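Local coordinates for protein lasso peptide isopeptidase AtxE2 (Asticcacaulis excentricus, PDB 5TXE) that hydrolyses the isopeptide bond of the lasso peptides astexin-2 and astexin-3, recognising their threaded loop shape and converting them into linear peptides, at residues 73-78 against 82-87; 108-113 against 639-644; 448-453 against 644-649; 631-636 against 650-655. The protein carries 1 engineered substitution. All coordinates share one frame; numbering follows the deposited sequence.

Contact 1 of 4, residues 73-78 against 82-87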
# COMPACT_ATOMS: atom_id res chain seq x y z
N GLN A 73 -8.22 -2.86 14.98
CA GLN A 73 -7.90 -4.26 14.66
C GLN A 73 -6.44 -4.50 14.51
O GLN A 73 -5.72 -3.72 13.87
CB GLN A 73 -8.60 -4.69 13.39
CG GLN A 73 -8.47 -6.17 13.10
CD GLN A 73 -8.87 -6.44 11.66
OE1 GLN A 73 -9.90 -7.13 11.36
NE2 GLN A 73 -8.08 -5.85 10.73
N VAL A 74 -5.99 -5.59 15.13
CA VAL A 74 -4.60 -6.06 15.04
C VAL A 74 -4.57 -7.35 14.25
O VAL A 74 -5.44 -8.19 14.39
CB VAL A 74 -3.93 -6.32 16.42
CG1 VAL A 74 -2.52 -6.85 16.23
CG2 VAL A 74 -3.79 -5.01 17.21
N ARG A 75 -3.60 -7.45 13.36
CA ARG A 75 -3.44 -8.60 12.51
C ARG A 75 -2.06 -9.13 12.77
O ARG A 75 -1.07 -8.38 12.78
CB ARG A 75 -3.51 -8.20 11.03
CG ARG A 75 -3.23 -9.36 10.09
CD ARG A 75 -3.34 -8.94 8.63
NE ARG A 75 -2.32 -7.98 8.24
CZ ARG A 75 -1.04 -8.24 8.07
NH1 ARG A 75 -0.55 -9.47 8.20
NH2 ARG A 75 -0.22 -7.26 7.73
N GLN A 76 -1.99 -10.43 12.96
CA GLN A 76 -0.72 -11.06 13.12
C GLN A 76 -0.61 -12.38 12.35
O GLN A 76 -1.40 -13.30 12.48
CB GLN A 76 -0.43 -11.30 14.58
CG GLN A 76 1.04 -11.71 14.77
CD GLN A 76 1.53 -11.50 16.17
OE1 GLN A 76 0.87 -10.89 17.02
NE2 GLN A 76 2.69 -12.01 16.42
N ALA A 77 0.45 -12.48 11.58
CA ALA A 77 0.60 -13.57 10.62
C ALA A 77 1.34 -14.74 11.24
O ALA A 77 2.33 -14.54 11.96
CB ALA A 77 1.36 -13.07 9.39
N ASP A 78 0.90 -15.94 10.90
CA ASP A 78 1.53 -17.16 11.39
C ASP A 78 1.82 -18.04 10.20
O ASP A 78 0.90 -18.59 9.61
CB ASP A 78 0.60 -17.90 12.36
CG ASP A 78 1.24 -19.21 12.90
OD1 ASP A 78 2.34 -19.64 12.46
OD2 ASP A 78 0.64 -19.82 13.82
N ASN A 82 -0.15 -20.91 8.46
CA ASN A 82 -0.47 -20.22 7.19
C ASN A 82 -1.77 -19.45 7.27
O ASN A 82 -2.59 -19.49 6.39
CB ASN A 82 -0.46 -21.14 5.96
CG ASN A 82 -0.52 -20.33 4.67
OD1 ASN A 82 0.01 -19.22 4.60
ND2 ASN A 82 -1.20 -20.85 3.64
N LEU A 83 -1.93 -18.74 8.37
CA LEU A 83 -3.12 -17.96 8.67
C LEU A 83 -2.77 -16.70 9.41
O LEU A 83 -1.90 -16.70 10.28
CB LEU A 83 -4.06 -18.75 9.58
CG LEU A 83 -4.90 -19.86 8.93
CD1 LEU A 83 -5.65 -20.67 10.03
CD2 LEU A 83 -5.91 -19.36 7.90
N ASN A 84 -3.40 -15.61 8.99
CA ASN A 84 -3.49 -14.43 9.80
C ASN A 84 -4.49 -14.61 10.92
O ASN A 84 -5.52 -15.24 10.76
CB ASN A 84 -3.93 -13.26 8.94
CG ASN A 84 -2.78 -12.73 8.07
OD1 ASN A 84 -1.91 -12.03 8.57
ND2 ASN A 84 -2.77 -13.09 6.82
N VAL A 85 -4.14 -14.07 12.07
CA VAL A 85 -5.02 -14.02 13.22
C VAL A 85 -5.41 -12.55 13.46
O VAL A 85 -4.53 -11.71 13.60
CB VAL A 85 -4.28 -14.53 14.48
CG1 VAL A 85 -5.21 -14.47 15.68
CG2 VAL A 85 -3.84 -15.97 14.23
N PHE A 86 -6.70 -12.28 13.45
CA PHE A 86 -7.20 -10.93 13.68
C PHE A 86 -7.81 -10.78 15.08
O PHE A 86 -8.45 -11.68 15.57
CB PHE A 86 -8.25 -10.58 12.64
CG PHE A 86 -7.71 -10.51 11.25
CD1 PHE A 86 -7.14 -9.34 10.79
CD2 PHE A 86 -7.76 -11.60 10.41
CE1 PHE A 86 -6.64 -9.24 9.52
CE2 PHE A 86 -7.26 -11.50 9.13
CZ PHE A 86 -6.70 -10.32 8.69
N ARG A 87 -7.60 -9.62 15.70
CA ARG A 87 -8.18 -9.29 17.04
C ARG A 87 -8.74 -7.87 16.97
O ARG A 87 -8.06 -6.97 16.45
CB ARG A 87 -7.14 -9.21 18.16
CG ARG A 87 -6.05 -10.19 18.21
CD ARG A 87 -5.19 -10.01 19.44
NE ARG A 87 -3.86 -9.45 19.17
CZ ARG A 87 -3.34 -8.46 19.87
NH1 ARG A 87 -4.03 -7.85 20.84
NH2 ARG A 87 -2.12 -8.05 19.60

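Contact 2 of 4, residues 108-113 against 639-644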
# COMPACT_ATOMS: atom_id res chain seq x y z
N TYR A 108 -9.06 -13.23 6.29
CA TYR A 108 -8.45 -12.09 5.64
C TYR A 108 -9.44 -11.55 4.65
O TYR A 108 -9.80 -12.22 3.72
CB TYR A 108 -7.14 -12.50 4.98
CG TYR A 108 -6.24 -11.42 4.45
CD1 TYR A 108 -6.51 -10.83 3.22
CD2 TYR A 108 -5.07 -11.09 5.09
CE1 TYR A 108 -5.65 -9.91 2.67
CE2 TYR A 108 -4.19 -10.13 4.54
CZ TYR A 108 -4.49 -9.54 3.35
OH TYR A 108 -3.67 -8.58 2.75
N LEU A 109 -9.90 -10.33 4.91
CA LEU A 109 -10.95 -9.68 4.14
C LEU A 109 -10.31 -8.73 3.11
O LEU A 109 -9.69 -7.73 3.47
CB LEU A 109 -11.89 -8.95 5.08
CG LEU A 109 -13.28 -8.62 4.58
CD1 LEU A 109 -14.08 -7.94 5.68
CD2 LEU A 109 -13.29 -7.72 3.36
N PHE A 110 -10.45 -9.06 1.84
CA PHE A 110 -9.77 -8.29 0.82
C PHE A 110 -10.41 -6.90 0.63
O PHE A 110 -11.62 -6.78 0.62
CB PHE A 110 -9.79 -9.03 -0.51
CG PHE A 110 -8.90 -10.23 -0.53
CD1 PHE A 110 -7.54 -10.10 -0.39
CD2 PHE A 110 -9.44 -11.51 -0.69
CE1 PHE A 110 -6.69 -11.21 -0.37
CE2 PHE A 110 -8.61 -12.63 -0.68
CZ PHE A 110 -7.23 -12.46 -0.51
N TRP A 111 -9.58 -5.91 0.39
CA TRP A 111 -10.06 -4.62 -0.04
C TRP A 111 -10.40 -4.71 -1.51
O TRP A 111 -9.53 -5.01 -2.31
CB TRP A 111 -8.93 -3.59 0.16
CG TRP A 111 -9.30 -2.14 -0.03
CD1 TRP A 111 -10.50 -1.63 -0.47
CD2 TRP A 111 -8.45 -1.02 0.22
NE1 TRP A 111 -10.42 -0.26 -0.51
CE2 TRP A 111 -9.17 0.14 -0.09
CE3 TRP A 111 -7.13 -0.88 0.68
CZ2 TRP A 111 -8.66 1.42 0.11
CZ3 TRP A 111 -6.60 0.39 0.83
CH2 TRP A 111 -7.37 1.52 0.55
N THR A 112 -11.65 -4.53 -1.87
CA THR A 112 -12.04 -4.57 -3.27
C THR A 112 -12.81 -3.33 -3.60
O THR A 112 -13.44 -2.74 -2.73
CB THR A 112 -12.95 -5.80 -3.65
OG1 THR A 112 -14.15 -5.83 -2.87
CG2 THR A 112 -12.19 -7.10 -3.47
N ILE A 113 -12.74 -2.91 -4.85
CA ILE A 113 -13.50 -1.75 -5.35
C ILE A 113 -13.95 -1.97 -6.80
O ILE A 113 -13.38 -2.84 -7.51
CB ILE A 113 -12.64 -0.44 -5.36
CG1 ILE A 113 -11.38 -0.61 -6.21
CG2 ILE A 113 -12.27 0.01 -3.96
CD1 ILE A 113 -10.75 0.74 -6.63
N VAL A 639 -0.60 -8.41 -4.69
CA VAL A 639 0.12 -8.41 -3.40
C VAL A 639 -0.25 -9.71 -2.64
O VAL A 639 -1.44 -10.07 -2.58
CB VAL A 639 -0.33 -7.18 -2.61
CG1 VAL A 639 0.12 -7.25 -1.17
CG2 VAL A 639 0.21 -5.92 -3.28
N LYS A 640 0.73 -10.39 -2.06
CA LYS A 640 0.49 -11.72 -1.51
C LYS A 640 -0.06 -11.61 -0.12
O LYS A 640 0.23 -10.67 0.55
CB LYS A 640 1.73 -12.60 -1.54
CG LYS A 640 2.19 -12.89 -2.95
CD LYS A 640 3.50 -13.66 -2.94
CE LYS A 640 3.98 -13.99 -4.34
NZ LYS A 640 4.57 -12.81 -5.04
N TRP A 641 -0.93 -12.55 0.26
CA TRP A 641 -1.66 -12.44 1.52
C TRP A 641 -1.39 -13.62 2.45
O TRP A 641 -1.62 -13.51 3.67
CB TRP A 641 -3.15 -12.30 1.21
CG TRP A 641 -3.79 -13.49 0.62
CD1 TRP A 641 -3.77 -13.85 -0.68
CD2 TRP A 641 -4.65 -14.46 1.30
NE1 TRP A 641 -4.52 -15.02 -0.85
CE2 TRP A 641 -5.05 -15.40 0.35
CE3 TRP A 641 -5.08 -14.62 2.62
CZ2 TRP A 641 -5.89 -16.49 0.66
CZ3 TRP A 641 -5.90 -15.71 2.94
CH2 TRP A 641 -6.30 -16.62 1.95
N GLN A 642 -0.90 -14.76 1.93
CA GLN A 642 -0.76 -15.95 2.77
C GLN A 642 0.60 -15.97 3.45
O GLN A 642 1.64 -15.85 2.81
CB GLN A 642 -0.97 -17.25 1.97
CG GLN A 642 -2.31 -17.33 1.26
CD GLN A 642 -2.54 -18.69 0.60
OE1 GLN A 642 -2.23 -19.71 1.16
NE2 GLN A 642 -3.04 -18.67 -0.58
N PRO A 643 0.61 -16.02 4.79
CA PRO A 643 1.86 -15.89 5.51
C PRO A 643 2.94 -16.89 5.14
O PRO A 643 4.13 -16.51 5.10
CB PRO A 643 1.45 -16.09 6.96
CG PRO A 643 0.02 -15.60 6.98
CD PRO A 643 -0.55 -16.09 5.69
N ALA A 644 2.58 -18.15 4.86
CA ALA A 644 3.60 -19.13 4.49
C ALA A 644 4.24 -18.73 3.18
O ALA A 644 5.44 -18.88 2.97
CB ALA A 644 3.00 -20.52 4.37

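Contact 3 of 4, residues 448-453 against 644-649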
# COMPACT_ATOMS: atom_id res chain seq x y z
N THR A 448 7.37 -2.10 -1.21
CA THR A 448 6.00 -2.07 -1.66
C THR A 448 5.51 -3.48 -1.83
O THR A 448 6.18 -4.33 -2.43
CB THR A 448 5.88 -1.32 -3.00
OG1 THR A 448 6.39 -0.01 -2.81
CG2 THR A 448 4.46 -1.23 -3.42
N GLY A 449 4.34 -3.74 -1.28
CA GLY A 449 3.76 -5.09 -1.33
C GLY A 449 4.31 -6.09 -0.36
O GLY A 449 3.90 -7.24 -0.34
N ASP A 450 5.23 -5.66 0.47
CA ASP A 450 5.85 -6.51 1.48
C ASP A 450 6.42 -7.82 0.91
O ASP A 450 6.00 -8.92 1.28
CB ASP A 450 4.88 -6.77 2.67
CG ASP A 450 5.60 -7.46 3.86
OD1 ASP A 450 6.84 -7.71 3.72
OD2 ASP A 450 4.93 -7.81 4.88
N GLU A 451 7.37 -7.69 -0.01
CA GLU A 451 7.91 -8.82 -0.75
C GLU A 451 9.41 -9.01 -0.51
O GLU A 451 9.94 -10.09 -0.79
CB GLU A 451 7.88 -8.51 -2.25
CG GLU A 451 6.79 -8.97 -3.12
CD GLU A 451 6.49 -10.48 -3.14
OE1 GLU A 451 6.84 -11.26 -4.14
OE2 GLU A 451 5.76 -10.81 -2.18
N ASN A 452 10.11 -7.94 -0.17
CA ASN A 452 11.57 -8.00 -0.15
C ASN A 452 12.07 -7.54 1.18
O ASN A 452 12.00 -6.36 1.49
CB ASN A 452 12.13 -7.15 -1.27
CG ASN A 452 11.79 -7.72 -2.65
OD1 ASN A 452 12.43 -8.65 -3.11
ND2 ASN A 452 10.73 -7.18 -3.29
N PRO A 453 12.59 -8.47 1.99
CA PRO A 453 12.73 -8.25 3.44
C PRO A 453 13.99 -7.42 3.86
O PRO A 453 15.13 -7.92 3.80
CB PRO A 453 12.80 -9.66 3.98
CG PRO A 453 13.46 -10.41 2.91
CD PRO A 453 13.04 -9.81 1.61
N ALA A 644 2.58 -18.15 4.86
CA ALA A 644 3.60 -19.13 4.49
C ALA A 644 4.24 -18.73 3.18
O ALA A 644 5.44 -18.88 2.97
CB ALA A 644 3.00 -20.52 4.37
N HIS A 645 3.41 -18.19 2.30
CA HIS A 645 3.94 -17.75 1.02
C HIS A 645 4.93 -16.61 1.19
O HIS A 645 5.98 -16.58 0.52
CB HIS A 645 2.84 -17.30 0.11
CG HIS A 645 1.97 -18.39 -0.38
ND1 HIS A 645 0.78 -18.14 -1.04
CD2 HIS A 645 2.11 -19.73 -0.34
CE1 HIS A 645 0.23 -19.29 -1.37
NE2 HIS A 645 0.99 -20.27 -0.90
N ARG A 646 4.55 -15.63 1.99
CA ARG A 646 5.42 -14.46 2.20
C ARG A 646 6.73 -14.89 2.77
O ARG A 646 7.78 -14.45 2.31
CB ARG A 646 4.75 -13.46 3.11
CG ARG A 646 5.64 -12.28 3.57
CD ARG A 646 4.81 -11.07 4.05
NE ARG A 646 4.29 -10.33 2.89
CZ ARG A 646 3.04 -10.36 2.45
NH1 ARG A 646 2.05 -11.01 3.10
NH2 ARG A 646 2.77 -9.73 1.32
N LEU A 647 6.71 -15.79 3.75
CA LEU A 647 7.94 -16.25 4.33
C LEU A 647 8.83 -16.94 3.32
O LEU A 647 10.04 -16.79 3.33
CB LEU A 647 7.66 -17.16 5.53
CG LEU A 647 8.90 -17.75 6.20
CD1 LEU A 647 9.81 -16.66 6.69
CD2 LEU A 647 8.54 -18.66 7.39
N ALA A 648 8.21 -17.74 2.45
CA ALA A 648 8.94 -18.48 1.44
C ALA A 648 9.51 -17.52 0.39
O ALA A 648 10.60 -17.69 -0.05
CB ALA A 648 7.99 -19.45 0.79
N VAL A 649 8.78 -16.47 0.06
CA VAL A 649 9.29 -15.44 -0.81
C VAL A 649 10.53 -14.73 -0.19
O VAL A 649 11.57 -14.62 -0.83
CB VAL A 649 8.19 -14.41 -1.09
CG1 VAL A 649 8.76 -13.16 -1.80
CG2 VAL A 649 7.16 -15.04 -1.99

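Contact 4 of 4, residues 631-636 against 650-655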
# COMPACT_ATOMS: atom_id res chain seq x y z
N ILE A 631 8.58 -18.85 -10.17
CA ILE A 631 7.97 -19.56 -9.10
C ILE A 631 6.54 -19.17 -9.12
O ILE A 631 6.23 -18.02 -9.29
CB ILE A 631 8.52 -19.15 -7.73
CG1 ILE A 631 10.05 -19.26 -7.69
CG2 ILE A 631 7.95 -20.01 -6.61
CD1 ILE A 631 10.66 -20.67 -7.83
N ILE A 632 5.64 -20.13 -8.91
CA ILE A 632 4.22 -19.82 -8.90
C ILE A 632 3.61 -20.12 -7.54
O ILE A 632 3.82 -21.21 -7.02
CB ILE A 632 3.54 -20.68 -9.98
CG1 ILE A 632 4.07 -20.23 -11.33
CG2 ILE A 632 2.00 -20.53 -9.96
CD1 ILE A 632 3.91 -21.29 -12.33
N TYR A 633 2.79 -19.21 -7.01
CA TYR A 633 2.08 -19.44 -5.75
C TYR A 633 0.58 -19.54 -5.95
O TYR A 633 -0.03 -18.64 -6.55
CB TYR A 633 2.40 -18.25 -4.79
CG TYR A 633 3.84 -18.17 -4.32
CD1 TYR A 633 4.83 -17.55 -5.08
CD2 TYR A 633 4.22 -18.71 -3.15
CE1 TYR A 633 6.14 -17.50 -4.66
CE2 TYR A 633 5.53 -18.68 -2.73
CZ TYR A 633 6.49 -18.07 -3.48
OH TYR A 633 7.80 -18.02 -2.96
N PRO A 634 -0.06 -20.58 -5.39
CA PRO A 634 -1.48 -20.76 -5.61
C PRO A 634 -2.39 -19.86 -4.80
O PRO A 634 -2.07 -19.50 -3.65
CB PRO A 634 -1.72 -22.21 -5.20
CG PRO A 634 -0.67 -22.44 -4.13
CD PRO A 634 0.52 -21.66 -4.60
N ASN A 635 -3.53 -19.52 -5.40
CA ASN A 635 -4.54 -18.70 -4.77
C ASN A 635 -3.93 -17.38 -4.16
O ASN A 635 -4.17 -17.06 -2.99
CB ASN A 635 -5.28 -19.50 -3.70
CG ASN A 635 -6.50 -18.76 -3.19
OD1 ASN A 635 -7.01 -17.89 -3.86
ND2 ASN A 635 -6.91 -19.02 -1.97
N GLU A 636 -3.17 -16.65 -4.97
CA GLU A 636 -2.54 -15.45 -4.53
C GLU A 636 -2.94 -14.30 -5.43
O GLU A 636 -3.59 -14.48 -6.42
CB GLU A 636 -1.05 -15.59 -4.56
CG GLU A 636 -0.47 -16.25 -3.34
CD GLU A 636 -0.63 -15.40 -2.09
OE1 GLU A 636 -1.15 -14.28 -2.20
OE2 GLU A 636 -0.26 -15.89 -0.99
N TYR A 650 10.39 -14.28 1.06
CA TYR A 650 11.51 -13.70 1.82
C TYR A 650 12.73 -14.58 1.74
O TYR A 650 13.83 -14.12 1.40
CB TYR A 650 11.17 -13.56 3.29
CG TYR A 650 10.24 -12.45 3.72
CD1 TYR A 650 9.76 -11.46 2.86
CD2 TYR A 650 9.84 -12.37 5.05
CE1 TYR A 650 8.88 -10.46 3.30
CE2 TYR A 650 9.02 -11.35 5.52
CZ TYR A 650 8.56 -10.39 4.65
OH TYR A 650 7.79 -9.41 5.20
N ASN A 651 12.57 -15.86 2.04
CA ASN A 651 13.73 -16.76 2.14
C ASN A 651 14.37 -17.06 0.80
O ASN A 651 15.59 -17.13 0.71
CB ASN A 651 13.34 -18.07 2.77
CG ASN A 651 13.25 -17.95 4.28
OD1 ASN A 651 14.04 -17.28 4.88
ND2 ASN A 651 12.31 -18.62 4.87
N ARG A 652 13.56 -17.23 -0.24
CA ARG A 652 14.13 -17.50 -1.51
C ARG A 652 14.83 -16.25 -2.08
O ARG A 652 15.79 -16.35 -2.84
CB ARG A 652 13.06 -18.02 -2.46
CG ARG A 652 13.65 -18.59 -3.74
CD ARG A 652 12.52 -19.06 -4.68
NE ARG A 652 11.95 -20.35 -4.30
CZ ARG A 652 10.76 -20.53 -3.74
NH1 ARG A 652 10.03 -19.54 -3.42
NH2 ARG A 652 10.34 -21.75 -3.46
N THR A 653 14.28 -15.09 -1.81
CA THR A 653 14.87 -13.90 -2.31
C THR A 653 16.23 -13.64 -1.63
O THR A 653 17.19 -13.26 -2.30
CB THR A 653 13.94 -12.72 -2.10
OG1 THR A 653 12.94 -12.78 -3.10
CG2 THR A 653 14.69 -11.41 -2.27
N ILE A 654 16.33 -13.90 -0.33
CA ILE A 654 17.63 -13.83 0.36
C ILE A 654 18.58 -14.87 -0.21
O ILE A 654 19.74 -14.55 -0.50
CB ILE A 654 17.48 -14.00 1.86
CG1 ILE A 654 16.81 -12.78 2.42
CG2 ILE A 654 18.82 -14.16 2.56
CD1 ILE A 654 16.30 -12.95 3.83
N ASP A 655 18.11 -16.09 -0.40
CA ASP A 655 18.99 -17.11 -0.92
C ASP A 655 19.50 -16.71 -2.30
O ASP A 655 20.64 -16.96 -2.68
CB ASP A 655 18.28 -18.45 -1.08
CG ASP A 655 17.90 -19.13 0.24
OD1 ASP A 655 18.32 -18.67 1.32
OD2 ASP A 655 17.13 -20.12 0.20

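Contact 1 of 4, residues 73-78 against 82-87
A beta hairpin joins residues 73-78 to 83-87: the two strands run antiparallel at 157° and approach to 4.5 Å between axes. Hydrogen-bonded pairs are Val-74 with Arg-87, Gln-76 with Val-85 and Asp-78 with Leu-83; the first is tied by Val-74 N to Arg-87 O (2.8 Å) and Arg-87 N to Val-74 O (2.9 Å). At the turn end the O of Asp-78 faces the N of both Asn-82 and Leu-83, a G1 beta bulge in which the Asn-82 bond is weak. On the face carrying Arg-75, Ala-77, Asn-84 and Phe-86, the Arg-75 chain bends at chi3 (65°) and brings NH1 to Asn-84 OD1 at 2.9 Å, within the guanidinium plane, while guanidinium and amide planes stand 80° apart. Arg-75 CD also rests against Phe-86 CE1 at 3.4 Å, and Gln-73 CD meets Phe-86 CD1 at 3.5 Å. On the other face Val-74 CB lies over the Arg-87 guanidinium, whose NH1 forms a salt bridge with Asp-101. Strands 48-49 and 61-63 also pair with 69-78, strand 100-104 pairs with 83-92, and Pro-643 at the start of helix 643-662 packs on Ala-77 and Asn-84.

Contact 2 of 4, residues 108-113 against 639-644
Trp-641 meets Tyr-108 with its first side-chain carbon: CB sits over the phenol ring, 3.9 Å from the centroid and 20° off the normal, which qualifies as a CH-pi contact. From there CG takes the crowded position between the backbone N and the carbonyl carbon (chi1 68°), and the indole turns toward Phe-110. CG, CD1, CD2 and NE1 all lie close to the Phe-110 rim; Phe-110 CZ comes to 3.7 Å from Trp-641 CD1 and stands over the indole face, with the planes at 82° and the centroids of the Phe-110 ring and the five-membered indole ring 4.9 Å apart, a T-shaped pair. Farther out, Trp-641 CE3 touches Tyr-108 CB at 3.8 Å. Gln-642 CG lies over the centre of the opposite indole face, 3.5 Å above its plane, so both faces are covered. The polar end is held elsewhere: Trp-641 NE1 bonds to Asn-635 O, and Tyr-108 OH bonds to Gly-125 O. Exchanging the indole for an alanine would probably open a gap at the Phe-110 edge and leave Asn-635 O without its indole N-H. No hydrogen bond crosses between 108-113 and 639-644. The chemistry is therefore apolar: edges, faces and a methylene of three clustered aromatic residues join the chain just after His-638, inferred to belong to the charge relay, to the 108-113 loop, whose Trp-111 and Ile-113 pack on the bound peptide.

Contact 3 of 4, residues 448-453 against 644-649
The guanidinium of Arg-646 receives Asp-450 O at its edge, exactly in plane: NE bonds to that oxygen at 2.7 Å with an N-H...O angle of 170°. Along the same edge Arg-646 NH2 bonds to Gly-449 O at 3.2 Å, here tilted from the plane. The Asp-450 carboxylate lies well off the plane, its own plane turned 25° from the guanidinium; OD2 is 3.3 Å from Arg-646 NE, a salt bridge of charges alone because no N-H points at it. The Arg-646 chain bends at chi3 (-78°), which turns the group from the helix to these carbonyls. One turn on, Val-649 CG1 reaches Glu-451 O at 3.4 Å and the carboxylate atom Glu-451 OE1 at 3.6 Å. Outside the pair, Arg-646 NH2 also bonds to Lys-640 O, Asp-450 OD1 to Tyr-650 OH, and Glu-451 OE1 forms a salt bridge with Lys-640. All five residues are buried, and the arginine, facing the two carbonyls, probably offsets the Asp-450 charge. Its hydrogen bonds across the contact all end on main-chain oxygens, gripping the backbone at two consecutive residues with positive phi; Gly-449 lies about 7 Å from the side chain of Ala-527, the engineered residue at the nucleophile position.

Contact 4 of 4, residues 631-636 against 650-655
Extended backbone at Ile-631 to Tyr-633 faces a regular helical turn at 650-655, where Ile-654 N bonds to Tyr-650 O at 3.0 Å; the nearest alpha carbons, those of Ile-631 and Arg-652, are 10.0 Å apart, so side chains alone close the distance. Arg-652 does the reaching. Its CG is anti to the backbone N (chi1 -168°) and chi2 is extended, then a bend at chi3 lays the guanidinium across Ile-631. There CG2 of Ile-631 stands 3.8 Å above one guanidinium face, offset toward the rim, and Ile-631 CD1 lies 3.8 Å from Arg-652 NE. Tyr-633 comes to the edge of the same group: its OH lies in the guanidinium plane, 2.7 Å from Arg-652 NH1, with ring and guanidinium planes 68° apart. Both of these polar atoms are hydrogen-bonded to Gln-605 OE1, which is thus shared by the phenol and the arginine. With a methionine in place of Arg-652, Gln-605 OE1 is likely to lose the arginine N-H that it accepts, and the flat cover over Ile-631 would go as well. Strand 628-633 is an outermost strand of the eight-stranded mixed sheet of this alpha/beta-hydrolase fold, lying parallel to strand 602-607 beside it, and the loop carrying His-638, the inferred charge-relay histidine, runs from it to helix 643-662. That helix packs on the sheet through Ala-648 and Val-649, which touch Tyr-633, while Gln-674 and Trp-678 of helix 672-684 pack on Arg-652.

In the fold
Contacts 2, 3 and 4 all involve helix 643-662 or its lead-in, in steps along the chain: contact 2 before and at its start, contact 3 on its first turns, contact 4 farther on. Contact 3 is buried throughout, contacts 2 and 4 are partly buried, and contact 1 reaches the surface at Leu-83 and Val-85. Their chemistry follows: main-chain pairing in the hairpin of contact 1, aromatic packing in contact 2, charge and carbonyl bonds in contact 3, and a mixed apolar and polar meeting in contact 4. Asn-82 of contact 1 bonds to Gln-642 and Ala-644, linking the hairpin to the helix start, and Glu-636 of contact 4 accepts Trp-641 N of contact 2. Contacts 3 and 4 are closest, centres about 7 Å apart.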